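Protein GLB-12 (Caenorhabditis elegans, PDB 4BJA) is a heme b-binding globin of redox signalling, essential for reproduction in the worm, and is presumed to bind oxygen. Local coordinates at residues A[92-95]-A[96-100]; A[187-190]-A[191-195]; A[42-45]-A[46-49]; A[200-203]-A[204-207]. The protein carries 1 engineered substitution. All coordinates share one frame; numbering follows the deposited sequence. Where two conformers were deposited one is given.

Interaction 1 (A[92-95]-A[96-100]). With HEM (protoporphyrin IX containing Fe), chain B.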
loop_
_atom_site.group_PDB
_atom_site.type_symbol
_atom_site.label_atom_id
_atom_site.label_comp_id
_atom_site.label_asym_id
_atom_site.label_seq_id
_atom_site.Cartn_x
_atom_site.Cartn_y
_atom_site.Cartn_z
ATOM N N HIS A 92 -15.935 17.062 12.926
ATOM C CA HIS A 92 -15.297 15.919 12.320
ATOM C C HIS A 92 -16.055 15.441 11.101
ATOM O O HIS A 92 -15.441 14.959 10.132
ATOM C CB HIS A 92 -15.140 14.785 13.317
ATOM C CG HIS A 92 -14.093 13.818 12.892
ATOM N ND1 HIS A 92 -14.392 12.610 12.303
ATOM C CD2 HIS A 92 -12.741 13.931 12.869
ATOM C CE1 HIS A 92 -13.260 11.989 11.986
ATOM N NE2 HIS A 92 -12.248 12.769 12.315
ATOM N N ILE A 93 -17.392 15.447 11.186
ATOM C CA ILE A 93 -18.221 15.118 10.053
ATOM C C ILE A 93 -17.915 16.039 8.836
ATOM O O ILE A 93 -17.732 15.563 7.706
ATOM C CB ILE A 93 -19.714 15.176 10.427
ATOM C CG1 ILE A 93 -20.053 13.920 11.293
ATOM C CG2 ILE A 93 -20.562 15.265 9.174
ATOM C CD1 ILE A 93 -21.260 14.175 12.165
ATOM N N LEU A 94 -17.799 17.345 9.088
ATOM C CA LEU A 94 -17.451 18.289 8.044
ATOM C C LEU A 94 -16.063 17.938 7.452
ATOM O O LEU A 94 -15.890 17.900 6.221
ATOM C CB LEU A 94 -17.393 19.691 8.652
ATOM C CG LEU A 94 -16.784 20.735 7.709
ATOM C CD1 LEU A 94 -17.815 20.999 6.642
ATOM C CD2 LEU A 94 -16.378 21.986 8.497
ATOM N N ARG A 95 -15.098 17.680 8.320
ATOM C CA ARG A 95 -13.692 17.441 7.894
ATOM C C ARG A 95 -13.594 16.165 7.077
ATOM O O ARG A 95 -12.881 16.116 6.052
ATOM C CB ARG A 95 -12.733 17.370 9.093
ATOM C CG ARG A 95 -12.521 18.750 9.789
ATOM C CD ARG A 95 -12.034 18.564 11.223
ATOM N NE ARG A 95 -11.469 19.773 11.868
ATOM C CZ ARG A 95 -12.193 20.757 12.402
ATOM N NH1 ARG A 95 -13.524 20.724 12.338
ATOM N NH2 ARG A 95 -11.589 21.792 12.979
ATOM N N PHE A 96 -14.307 15.125 7.522
ATOM C CA PHE A 96 -14.277 13.821 6.849
ATOM C C PHE A 96 -14.981 13.938 5.510
ATOM O O PHE A 96 -14.467 13.491 4.494
ATOM C CB PHE A 96 -14.969 12.771 7.747
ATOM C CG PHE A 96 -14.895 11.393 7.207
ATOM C CD1 PHE A 96 -15.766 10.988 6.213
ATOM C CD2 PHE A 96 -13.977 10.495 7.727
ATOM C CE1 PHE A 96 -15.687 9.693 5.680
ATOM C CE2 PHE A 96 -13.875 9.178 7.202
ATOM C CZ PHE A 96 -14.763 8.795 6.181
ATOM N N TYR A 97 -16.131 14.612 5.474
ATOM C CA TYR A 97 -16.792 14.876 4.205
ATOM C C TYR A 97 -15.861 15.642 3.223
ATOM O O TYR A 97 -15.720 15.243 2.048
ATOM C CB TYR A 97 -18.112 15.639 4.428
ATOM C CG TYR A 97 -18.563 16.302 3.159
ATOM C CD1 TYR A 97 -19.154 15.561 2.129
ATOM C CD2 TYR A 97 -18.340 17.674 2.959
ATOM C CE1 TYR A 97 -19.504 16.176 0.896
ATOM C CE2 TYR A 97 -18.712 18.280 1.749
ATOM C CZ TYR A 97 -19.282 17.521 0.736
ATOM O OH TYR A 97 -19.640 18.116 -0.462
ATOM N N GLU A 98 -15.215 16.701 3.709
ATOM C CA GLU A 98 -14.316 17.518 2.830
ATOM C C GLU A 98 -13.143 16.681 2.334
ATOM O O GLU A 98 -12.711 16.820 1.180
ATOM C CB GLU A 98 -13.784 18.750 3.564
ATOM C CG GLU A 98 -14.864 19.791 3.889
ATOM C CD GLU A 98 -14.361 20.911 4.792
ATOM O OE1 GLU A 98 -13.432 20.681 5.612
ATOM O OE2 GLU A 98 -14.925 22.027 4.699
ATOM N N PHE A 99 -12.623 15.828 3.204
ATOM C CA PHE A 99 -11.510 14.928 2.842
ATOM C C PHE A 99 -11.936 13.984 1.733
ATOM O O PHE A 99 -11.172 13.797 0.778
ATOM C CB PHE A 99 -11.102 14.163 4.105
ATOM C CG PHE A 99 -10.196 12.984 3.881
ATOM C CD1 PHE A 99 -10.714 11.707 3.636
ATOM C CD2 PHE A 99 -8.816 13.137 4.034
ATOM C CE1 PHE A 99 -9.865 10.616 3.493
ATOM C CE2 PHE A 99 -7.966 12.041 3.927
ATOM C CZ PHE A 99 -8.486 10.781 3.630
ATOM N N MET A 100 -13.125 13.379 1.841
ATOM C CA MET A 100 -13.614 12.489 0.782
ATOM C C MET A 100 -13.939 13.231 -0.520
ATOM O O MET A 100 -13.720 12.718 -1.603
ATOM C CB MET A 100 -14.831 11.688 1.284
ATOM C CG MET A 100 -14.427 10.684 2.383
ATOM S SD MET A 100 -13.366 9.400 1.702
ATOM C CE MET A 100 -14.135 9.374 0.071
HETATM C CHA HEM B . -9.345 15.697 12.541
HETATM C CHB HEM B . -10.329 12.769 8.811
HETATM C CHC HEM B . -10.563 9.020 11.810
HETATM C CHD HEM B . -10.381 12.041 15.557
HETATM C C1A HEM B . -9.533 15.212 11.292
HETATM C C2A HEM B . -9.374 15.970 10.063
HETATM C C3A HEM B . -9.655 15.132 9.051
HETATM C C4A HEM B . -10.003 13.842 9.607
HETATM C CMA HEM B . -9.658 15.419 7.526
HETATM C CAA HEM B . -8.929 17.469 9.997
HETATM C CBA HEM B . -7.597 17.622 9.249
HETATM C CGA HEM B . -6.583 16.887 10.007
HETATM O O1A HEM B . -6.509 17.080 11.253
HETATM O O2A HEM B . -5.890 16.072 9.342
HETATM C C1B HEM B . -10.408 11.511 9.329
HETATM C C2B HEM B . -10.485 10.291 8.533
HETATM C C3B HEM B . -10.540 9.277 9.350
HETATM C C4B HEM B . -10.517 9.793 10.695
HETATM C CMB HEM B . -10.474 10.238 6.997
HETATM C CAB HEM B . -10.589 7.793 8.898
HETATM C CBB HEM B . -11.054 6.886 9.721
HETATM C C1C HEM B . -10.519 9.504 13.073
HETATM C C2C HEM B . -10.608 8.709 14.272
HETATM C C3C HEM B . -10.548 9.531 15.306
HETATM C C4C HEM B . -10.459 10.886 14.809
HETATM C CMC HEM B . -10.707 7.165 14.297
HETATM C CAC HEM B . -10.610 9.081 16.784
HETATM C CBC HEM B . -10.044 9.872 17.678
HETATM C C1D HEM B . -10.170 13.288 15.086
HETATM C C2D HEM B . -10.247 14.483 15.873
HETATM C C3D HEM B . -9.919 15.604 14.940
HETATM C C4D HEM B . -9.669 14.988 13.668
HETATM C CMD HEM B . -10.590 14.631 17.373
HETATM C CAD HEM B . -9.893 17.109 15.268
HETATM C CBD HEM B . -11.208 17.694 14.728
HETATM C CGD HEM B . -12.469 17.253 15.467
HETATM O O1D HEM B . -12.420 16.835 16.643
HETATM O O2D HEM B . -13.543 17.350 14.859
HETATM N NA HEM B . -9.934 13.906 10.985
HETATM N NB HEM B . -10.429 11.181 10.681
HETATM N NC HEM B . -10.431 10.828 13.451
HETATM N ND HEM B . -9.835 13.625 13.770
HETATM FE FE HEM B . -10.170 12.414 12.220
#
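Phe-96 N donates to His-92 O at 2.9 Å, the first of four successive i to i+4 bonds that carry the helix through Tyr-97, Glu-98 and Phe-99. From the same turn the His-92 imidazole reaches the heme, with NE2 2.1 Å from the iron, FE. Its CG is anti to the backbone N (chi1 -160°), which sends the ring off the helix to the metal; His-127 NE2 is the other axial ligand. Order along the chain makes helix 87-108 the globin E helix, and this pair of histidines gives the hexacoordinate heme known from several globins. One turn on, Arg-95 runs extended from CG to NE along the propionate side of the porphyrin. Its CD lies 3.5 Å from HEM CAA, while HEM CBD sits over one face of the guanidinium, and NH1 makes a weak hydrogen bond to Gly-91 O. An alanine here would take away this cover, and the two propionate arms would probably be freer to turn about their bonds to the ring. Two phenylalanines pack against one heme methyl: Phe-96 CE2 comes to 3.6 Å from HEM CMB, and Phe-99 receives the same methyl over a ring face, offset toward the rim. On the outer side of the helix, Leu-94 CD1 rests 3.6 Å from Glu-98 OE2, an apolar methyl lying across a carboxylate.

Interaction 2 (A[187-190]-A[191-195])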
loop_
_atom_site.group_PDB
_atom_site.type_symbol
_atom_site.label_atom_id
_atom_site.label_comp_id
_atom_site.label_asym_id
_atom_site.label_seq_id
_atom_site.Cartn_x
_atom_site.Cartn_y
_atom_site.Cartn_z
ATOM N N GLN A 187 -19.237 -3.934 -9.564
ATOM C CA GLN A 187 -18.141 -3.021 -9.873
ATOM C C GLN A 187 -18.000 -1.922 -8.831
ATOM O O GLN A 187 -16.906 -1.664 -8.354
ATOM C CB GLN A 187 -18.378 -2.332 -11.197
ATOM C CG GLN A 187 -17.952 -3.098 -12.398
ATOM C CD GLN A 187 -18.557 -2.486 -13.644
ATOM O OE1 GLN A 187 -18.883 -1.301 -13.664
ATOM N NE2 GLN A 187 -18.714 -3.297 -14.686
ATOM N N ILE A 188 -19.114 -1.255 -8.508
ATOM C CA ILE A 188 -19.063 -0.114 -7.619
ATOM C C ILE A 188 -18.605 -0.589 -6.234
ATOM O O ILE A 188 -17.772 0.046 -5.578
ATOM C CB ILE A 188 -20.449 0.569 -7.518
ATOM C CG1 ILE A 188 -20.834 1.185 -8.867
ATOM C CG2 ILE A 188 -20.455 1.672 -6.498
ATOM C CD1 ILE A 188 -22.304 1.636 -8.889
ATOM N N THR A 189 -19.170 -1.710 -5.795
ATOM C CA THR A 189 -18.787 -2.272 -4.499
ATOM C C THR A 189 -17.279 -2.603 -4.431
ATOM O O THR A 189 -16.606 -2.223 -3.469
ATOM C CB THR A 189 -19.649 -3.543 -4.208
ATOM O OG1 THR A 189 -21.045 -3.201 -4.171
ATOM C CG2 THR A 189 -19.272 -4.208 -2.903
ATOM N N ASP A 190 -16.755 -3.287 -5.467
ATOM C CA ASP A 190 -15.365 -3.702 -5.457
ATOM C C ASP A 190 -14.435 -2.468 -5.496
ATOM O O ASP A 190 -13.449 -2.418 -4.763
ATOM C CB ASP A 190 -15.073 -4.683 -6.617
ATOM C CG ASP A 190 -15.918 -5.982 -6.557
ATOM O OD1 ASP A 190 -16.671 -6.241 -5.596
ATOM O OD2 ASP A 190 -15.848 -6.763 -7.536
ATOM N N VAL A 191 -14.767 -1.468 -6.313
ATOM C CA VAL A 191 -13.929 -0.284 -6.415
ATOM C C VAL A 191 -13.900 0.495 -5.100
ATOM O O VAL A 191 -12.820 0.924 -4.647
ATOM C CB VAL A 191 -14.347 0.633 -7.597
ATOM C CG1 VAL A 191 -13.591 1.912 -7.537
ATOM C CG2 VAL A 191 -14.069 -0.074 -8.933
ATOM N N TRP A 192 -15.075 0.678 -4.483
ATOM C CA TRP A 192 -15.123 1.424 -3.243
ATOM C C TRP A 192 -14.412 0.653 -2.146
ATOM O O TRP A 192 -13.760 1.242 -1.279
ATOM C CB TRP A 192 -16.601 1.792 -2.870
ATOM C CG TRP A 192 -16.966 3.085 -3.491
ATOM C CD1 TRP A 192 -17.561 3.275 -4.709
ATOM C CD2 TRP A 192 -16.695 4.385 -2.968
ATOM N NE1 TRP A 192 -17.698 4.619 -4.966
ATOM C CE2 TRP A 192 -17.183 5.326 -3.906
ATOM C CE3 TRP A 192 -16.120 4.850 -1.779
ATOM C CZ2 TRP A 192 -17.093 6.712 -3.688
ATOM C CZ3 TRP A 192 -16.043 6.220 -1.563
ATOM C CH2 TRP A 192 -16.510 7.137 -2.523
ATOM N N LYS A 193 -14.526 -0.672 -2.149
ATOM C CA LYS A 193 -13.745 -1.445 -1.159
ATOM C C LYS A 193 -12.236 -1.274 -1.360
ATOM O O LYS A 193 -11.521 -1.102 -0.389
ATOM C CB LYS A 193 -14.142 -2.917 -1.113
ATOM C CG LYS A 193 -15.530 -3.097 -0.469
ATOM C CD LYS A 193 -15.910 -4.577 -0.408
ATOM C CE LYS A 193 -17.290 -4.774 0.215
ATOM N NZ LYS A 193 -17.771 -6.229 0.069
ATOM N N LYS A 194 -11.761 -1.344 -2.617
ATOM C CA LYS A 194 -10.310 -1.145 -2.840
ATOM C C LYS A 194 -9.866 0.233 -2.396
ATOM O O LYS A 194 -8.838 0.373 -1.731
ATOM C CB LYS A 194 -9.941 -1.365 -4.294
ATOM C CG LYS A 194 -10.050 -2.838 -4.667
ATOM C CD LYS A 194 -9.504 -3.063 -6.110
ATOM C CE LYS A 194 -10.138 -2.151 -7.173
ATOM N NZ LYS A 194 -9.482 -2.303 -8.553
ATOM N N PHE A 195 -10.672 1.244 -2.743
ATOM C CA PHE A 195 -10.377 2.592 -2.399
ATOM C C PHE A 195 -10.334 2.772 -0.875
ATOM O O PHE A 195 -9.352 3.288 -0.300
ATOM C CB PHE A 195 -11.429 3.541 -3.059
ATOM C CG PHE A 195 -11.385 4.957 -2.550
ATOM C CD1 PHE A 195 -10.203 5.715 -2.617
ATOM C CD2 PHE A 195 -12.530 5.540 -1.978
ATOM C CE1 PHE A 195 -10.134 7.029 -2.129
ATOM C CE2 PHE A 195 -12.461 6.854 -1.471
ATOM C CZ PHE A 195 -11.267 7.609 -1.560
#
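The backbone from Gln-187 to Phe-195 is regular alpha helix, its i to i+4 bonds running from Val-191 N to Gln-187 O at 3.0 Å through Lys-194 N to Asp-190 O at 2.9 Å. Side chains one turn apart use the same spacing. Ile-188 and Trp-192 lie alongside each other, with the isoleucine CG2 branch 3.8 Å from the indole CD1. That indole also brings its edge to the helix backbone: Ile-188 O lies in the ring plane, 3.4 Å from Trp-192 CD1. The arrangement leaves NE1 pointing off the helix, where it hydrogen-bonds to Thr-43 OG1, so the buried indole nitrogen is satisfied by another helix. On the more open flank, Lys-193 stretches out fully extended beside Thr-189, its CE 3.7 Å from the threonine CG2. That methyl is anti to the backbone N, which leaves OG1 beside the N and bonded back to Thr-185 O. Lys-194 instead bends at its third torsion (chi3 -53°), and its NZ makes a salt bridge with Asp-36 and a hydrogen bond to Ala-31 O. Val-191 turns CG2 to within 3.3 Å of Gln-187 O. By its place in the chain, helix 185-214 is the globin H helix; here Val-191 and Trp-192 rest on helix 34-46, Trp-192 and Thr-189 on Ile-157 of helix 144-160, and Phe-195 on helix 87-108.

Interaction 3 (A[42-45]-A[46-49])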
loop_
_atom_site.group_PDB
_atom_site.type_symbol
_atom_site.label_atom_id
_atom_site.label_comp_id
_atom_site.label_asym_id
_atom_site.label_seq_id
_atom_site.Cartn_x
_atom_site.Cartn_y
_atom_site.Cartn_z
ATOM N N GLU A 42 -17.724 9.686 -9.928
ATOM C CA GLU A 42 -19.107 9.799 -10.462
ATOM C C GLU A 42 -20.119 9.235 -9.465
ATOM O O GLU A 42 -21.153 9.848 -9.244
ATOM C CB GLU A 42 -19.227 9.113 -11.803
ATOM C CG GLU A 42 -18.450 9.814 -12.915
ATOM C CD GLU A 42 -18.836 9.340 -14.316
ATOM O OE1 GLU A 42 -19.226 8.165 -14.475
ATOM O OE2 GLU A 42 -18.723 10.138 -15.280
ATOM N N THR A 43 -19.797 8.089 -8.856
ATOM C CA THR A 43 -20.701 7.529 -7.842
ATOM C C THR A 43 -20.846 8.432 -6.604
ATOM O O THR A 43 -21.944 8.564 -6.072
ATOM C CB THR A 43 -20.365 6.098 -7.452
ATOM O OG1 THR A 43 -19.003 6.043 -7.042
ATOM C CG2 THR A 43 -20.582 5.156 -8.655
ATOM N N TRP A 44 -19.763 9.029 -6.119
ATOM C CA TRP A 44 -19.835 9.951 -5.020
ATOM C C TRP A 44 -20.692 11.163 -5.387
ATOM O O TRP A 44 -21.500 11.651 -4.571
ATOM C CB TRP A 44 -18.432 10.380 -4.627
ATOM C CG TRP A 44 -18.372 11.463 -3.555
ATOM C CD1 TRP A 44 -18.180 12.806 -3.754
ATOM C CD2 TRP A 44 -18.449 11.275 -2.134
ATOM N NE1 TRP A 44 -18.161 13.463 -2.552
ATOM C CE2 TRP A 44 -18.331 12.556 -1.536
ATOM C CE3 TRP A 44 -18.634 10.145 -1.306
ATOM C CZ2 TRP A 44 -18.335 12.748 -0.134
ATOM C CZ3 TRP A 44 -18.666 10.341 0.069
ATOM C CH2 TRP A 44 -18.507 11.629 0.651
ATOM N N GLN A 45 -20.501 11.690 -6.607
ATOM C CA GLN A 45 -21.297 12.829 -7.052
ATOM C C GLN A 45 -22.798 12.573 -7.240
ATOM O O GLN A 45 -23.588 13.518 -7.156
ATOM C CB GLN A 45 -20.714 13.359 -8.353
ATOM C CG GLN A 45 -19.443 14.094 -8.057
ATOM C CD GLN A 45 -19.029 14.887 -9.240
ATOM O OE1 GLN A 45 -18.773 14.317 -10.301
ATOM N NE2 GLN A 45 -18.969 16.206 -9.086
ATOM N N ARG A 46 -23.175 11.327 -7.524
ATOM C CA ARG A 46 -24.579 10.927 -7.705
ATOM C C ARG A 46 -25.336 11.094 -6.389
ATOM O O ARG A 46 -26.561 11.313 -6.384
ATOM C CB ARG A 46 -24.677 9.452 -8.055
ATOM C CG ARG A 46 -24.352 8.971 -9.435
ATOM C CD ARG A 46 -24.481 7.402 -9.371
ATOM N NE ARG A 46 -23.992 6.551 -10.474
ATOM C CZ ARG A 46 -23.598 6.954 -11.688
ATOM N NH1 ARG A 46 -23.592 8.237 -12.027
ATOM N NH2 ARG A 46 -23.207 6.049 -12.582
ATOM N N LEU A 47 -24.622 10.996 -5.270
ATOM C CA LEU A 47 -25.256 11.143 -3.954
ATOM C C LEU A 47 -25.935 12.500 -3.759
ATOM O O LEU A 47 -25.371 13.553 -4.070
ATOM C CB LEU A 47 -24.225 10.947 -2.853
ATOM C CG LEU A 47 -23.940 9.579 -2.186
ATOM C CD1 LEU A 47 -24.436 8.309 -2.894
ATOM C CD2 LEU A 47 -22.483 9.525 -1.737
ATOM N N ASP A 48 -27.147 12.481 -3.218
ATOM C CA ASP A 48 -27.741 13.722 -2.776
ATOM C C ASP A 48 -27.461 13.851 -1.274
ATOM O O ASP A 48 -27.604 12.881 -0.500
ATOM C CB ASP A 48 -29.239 13.776 -3.126
ATOM C CG ASP A 48 -29.486 13.712 -4.648
ATOM O OD1 ASP A 48 -28.843 14.489 -5.406
ATOM O OD2 ASP A 48 -30.320 12.890 -5.090
ATOM N N ASP A 49 -27.045 15.052 -0.895
ATOM C CA ASP A 49 -26.525 15.366 0.445
ATOM C C ASP A 49 -25.544 14.351 1.046
ATOM O O ASP A 49 -25.823 13.703 2.054
ATOM C CB ASP A 49 -27.639 15.693 1.436
ATOM C CG ASP A 49 -27.232 16.796 2.397
ATOM O OD1 ASP A 49 -26.091 16.759 2.939
ATOM O OD2 ASP A 49 -28.056 17.717 2.608
#
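Arg-46 folds back over Glu-42 and Thr-43 where helix 34-46, the globin A helix by its order in the chain, gives way to the short AB corner. Its CB lies 3.5 Å from Thr-43 O, and CG comes to 3.3 Å from Glu-42 O. CD then passes the Thr-43 CA, and NE reaches the threonine methyl CG2 at 4.1 Å. At the tip the guanidinium has the backbone C of Glu-42 over one face, while the Arg-46 side chain also packs on Asn-182 and Tyr-183. The Glu-42 carboxylate does not pair with it and bonds to Tyr-183 OH through OE1. Beneath, Leu-47 N donates to Trp-44 O at 3.3 Å from well above the carbonyl plane, an i to i+3 bond as the helix winds out. The Leu-47 side chain crosses Trp-44 at about a right angle, CD2 3.9 Å from CE3, and reaches Leu-156 and Leu-160. An alanine in its place lacks CD2, and a gap would probably open between the indole and helix 144-160. Trp-44 NE1 hydrogen-bonds to Glu-101 OE1. At the far end of the corner, Asp-49 is the N-cap of helix 50-65, its OD1 accepting from Asp-52 N.

Interaction 4 (A[200-203]-A[204-207]). With HEM (protoporphyrin IX containing Fe), chain B.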
loop_
_atom_site.group_PDB
_atom_site.type_symbol
_atom_site.label_atom_id
_atom_site.label_comp_id
_atom_site.label_asym_id
_atom_site.label_seq_id
_atom_site.Cartn_x
_atom_site.Cartn_y
_atom_site.Cartn_z
ATOM N N ILE A 200 -7.544 3.234 4.520
ATOM C CA ILE A 200 -7.182 2.668 5.835
ATOM C C ILE A 200 -5.692 2.355 5.912
ATOM O O ILE A 200 -5.026 2.734 6.865
ATOM C CB ILE A 200 -7.931 1.360 6.114
ATOM C CG1 ILE A 200 -9.422 1.649 6.264
ATOM C CG2 ILE A 200 -7.402 0.743 7.450
ATOM C CD1 ILE A 200 -10.320 0.354 6.242
ATOM N N SER A 201 -5.156 1.658 4.908
ATOM C CA SER A 201 -3.759 1.235 5.020
ATOM C C SER A 201 -2.816 2.455 5.063
ATOM O O SER A 201 -1.868 2.462 5.852
ATOM C CB SER A 201 -3.390 0.295 3.905
ATOM O OG SER A 201 -3.330 1.000 2.708
ATOM N N GLN A 202 -3.088 3.482 4.244
ATOM C CA GLN A 202 -2.159 4.622 4.200
ATOM C C GLN A 202 -2.290 5.522 5.414
ATOM O O GLN A 202 -1.280 6.061 5.902
ATOM C CB GLN A 202 -2.352 5.394 2.895
ATOM C CG GLN A 202 -2.001 4.494 1.708
ATOM C CD GLN A 202 -0.586 3.922 1.855
ATOM O OE1 GLN A 202 0.386 4.665 1.816
ATOM N NE2 GLN A 202 -0.477 2.598 2.093
ATOM N N MET A 203 -3.512 5.654 5.952
ATOM C CA MET A 203 -3.618 6.406 7.201
ATOM C C MET A 203 -2.989 5.635 8.334
ATOM O O MET A 203 -2.309 6.231 9.163
ATOM C CB MET A 203 -5.053 6.767 7.521
ATOM C CG MET A 203 -5.594 7.798 6.573
ATOM S SD MET A 203 -7.301 8.103 6.980
ATOM C CE MET A 203 -7.099 9.087 8.448
ATOM N N THR A 204 -3.164 4.318 8.351
ATOM C CA THR A 204 -2.580 3.524 9.398
ATOM C C THR A 204 -1.048 3.605 9.371
ATOM O O THR A 204 -0.411 3.782 10.427
ATOM C CB THR A 204 -3.055 2.067 9.268
ATOM O OG1 THR A 204 -4.474 2.030 9.479
ATOM C CG2 THR A 204 -2.325 1.148 10.257
ATOM N N ASP A 205 -0.472 3.468 8.171
ATOM C CA ASP A 205 0.981 3.426 8.057
ATOM C C ASP A 205 1.614 4.766 8.356
ATOM O O ASP A 205 2.622 4.825 9.066
ATOM C CB ASP A 205 1.404 2.882 6.689
ATOM C CG ASP A 205 1.312 1.355 6.606
ATOM O OD1 ASP A 205 1.005 0.673 7.617
ATOM O OD2 ASP A 205 1.587 0.810 5.511
ATOM N N SER A 206 0.986 5.839 7.864
ATOM C CA SER A 206 1.530 7.154 8.105
ATOM C C SER A 206 1.424 7.539 9.597
ATOM O O SER A 206 2.368 8.106 10.211
ATOM C CB SER A 206 0.881 8.173 7.183
ATOM O OG SER A 206 -0.534 8.255 7.373
ATOM N N PHE A 207 0.284 7.227 10.187
ATOM C CA PHE A 207 0.130 7.420 11.629
ATOM C C PHE A 207 1.221 6.656 12.432
ATOM O O PHE A 207 1.855 7.194 13.365
ATOM C CB PHE A 207 -1.284 6.947 12.048
ATOM C CG PHE A 207 -1.554 7.112 13.527
ATOM C CD1 PHE A 207 -1.068 6.179 14.440
ATOM C CD2 PHE A 207 -2.249 8.220 13.989
ATOM C CE1 PHE A 207 -1.267 6.351 15.825
ATOM C CE2 PHE A 207 -2.492 8.375 15.387
ATOM C CZ PHE A 207 -1.974 7.464 16.274
HETATM C CHA HEM B . -9.345 15.697 12.541
HETATM C CHB HEM B . -10.329 12.769 8.811
HETATM C CHC HEM B . -10.563 9.020 11.810
HETATM C CHD HEM B . -10.381 12.041 15.557
HETATM C C1A HEM B . -9.533 15.212 11.292
HETATM C C2A HEM B . -9.374 15.970 10.063
HETATM C C3A HEM B . -9.655 15.132 9.051
HETATM C C4A HEM B . -10.003 13.842 9.607
HETATM C CMA HEM B . -9.658 15.419 7.526
HETATM C CAA HEM B . -8.929 17.469 9.997
HETATM C CBA HEM B . -7.597 17.622 9.249
HETATM C CGA HEM B . -6.583 16.887 10.007
HETATM O O1A HEM B . -6.509 17.080 11.253
HETATM O O2A HEM B . -5.890 16.072 9.342
HETATM C C1B HEM B . -10.408 11.511 9.329
HETATM C C2B HEM B . -10.485 10.291 8.533
HETATM C C3B HEM B . -10.540 9.277 9.350
HETATM C C4B HEM B . -10.517 9.793 10.695
HETATM C CMB HEM B . -10.474 10.238 6.997
HETATM C CAB HEM B . -10.589 7.793 8.898
HETATM C CBB HEM B . -11.054 6.886 9.721
HETATM C C1C HEM B . -10.519 9.504 13.073
HETATM C C2C HEM B . -10.608 8.709 14.272
HETATM C C3C HEM B . -10.548 9.531 15.306
HETATM C C4C HEM B . -10.459 10.886 14.809
HETATM C CMC HEM B . -10.707 7.165 14.297
HETATM C CAC HEM B . -10.610 9.081 16.784
HETATM C CBC HEM B . -10.044 9.872 17.678
HETATM C C1D HEM B . -10.170 13.288 15.086
HETATM C C2D HEM B . -10.247 14.483 15.873
HETATM C C3D HEM B . -9.919 15.604 14.940
HETATM C C4D HEM B . -9.669 14.988 13.668
HETATM C CMD HEM B . -10.590 14.631 17.373
HETATM C CAD HEM B . -9.893 17.109 15.268
HETATM C CBD HEM B . -11.208 17.694 14.728
HETATM C CGD HEM B . -12.469 17.253 15.467
HETATM O O1D HEM B . -12.420 16.835 16.643
HETATM O O2D HEM B . -13.543 17.350 14.859
HETATM N NA HEM B . -9.934 13.906 10.985
HETATM N NB HEM B . -10.429 11.181 10.681
HETATM N NC HEM B . -10.431 10.828 13.451
HETATM N ND HEM B . -9.835 13.625 13.770
HETATM FE FE HEM B . -10.170 12.414 12.220
#
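This is a buried, largely polar contact along one helix, in the part of helix 185-214 that runs between the heme and the second subunit. Two hydroxyls bond back onto the carbonyls of the preceding turn. Ile-200 O takes both the backbone N of Thr-204, at 2.9 Å, and its OG1, at 2.8 Å, the two donors arriving from opposite faces of the carbonyl plane. Thr-204 OG1 lies anti to its own carbonyl carbon (chi1 -64°), within range of that oxygen, and also pairs with Asn-143 ND2. Gln-202 O likewise has two donors, Ser-206 N and Ser-206 OG, the latter at 2.7 Å; OG also has Arg-121 O as a hydrogen-bond partner. Neighbouring polar groups have partners beyond this helix: Gln-202 OE1 accepts from Arg-121 and Trp-117 of helix 113-126, and Asp-205 OD1 from Trp-19 NE1 of the second subunit. Met-203, modelled in two conformers, turns the other way. In one of them a bend at its last torsion (chi3 75°) lays CE 3.6 Å from HEM C3B, across the porphyrin from His-92. Phe-207 lies behind the iron ligand on that side, its ring meeting His-127 and Phe-145. An H helix lending an apolar side chain to the proximal side of the heme, here that of His-127 just after helix 113-126, is a regular part of the globin fold.

Interactions 1 and 4 both reach the heme, from opposite faces: 92-100 supplies an axial ligand and aromatic packing, whereas 200-207 brings a methionine, while its hydroxyls, amide and carboxylate bond to the helix backbone, to other parts of the chain and to the second subunit. Interaction 4 is buried throughout; the other three are partly buried, each with an exposed flank that includes charged residues. Interactions 2 and 4 share helix 185-214, their centres about 19 Å apart. Interaction 3 stands farthest from interaction 4, at a helix end where backbone bonds lengthen. Aromatic and methionine side chains tie the first three together: Met-100 touches Trp-192, Phe-195 and Trp-44, and Tyr-97 packs on Trp-44.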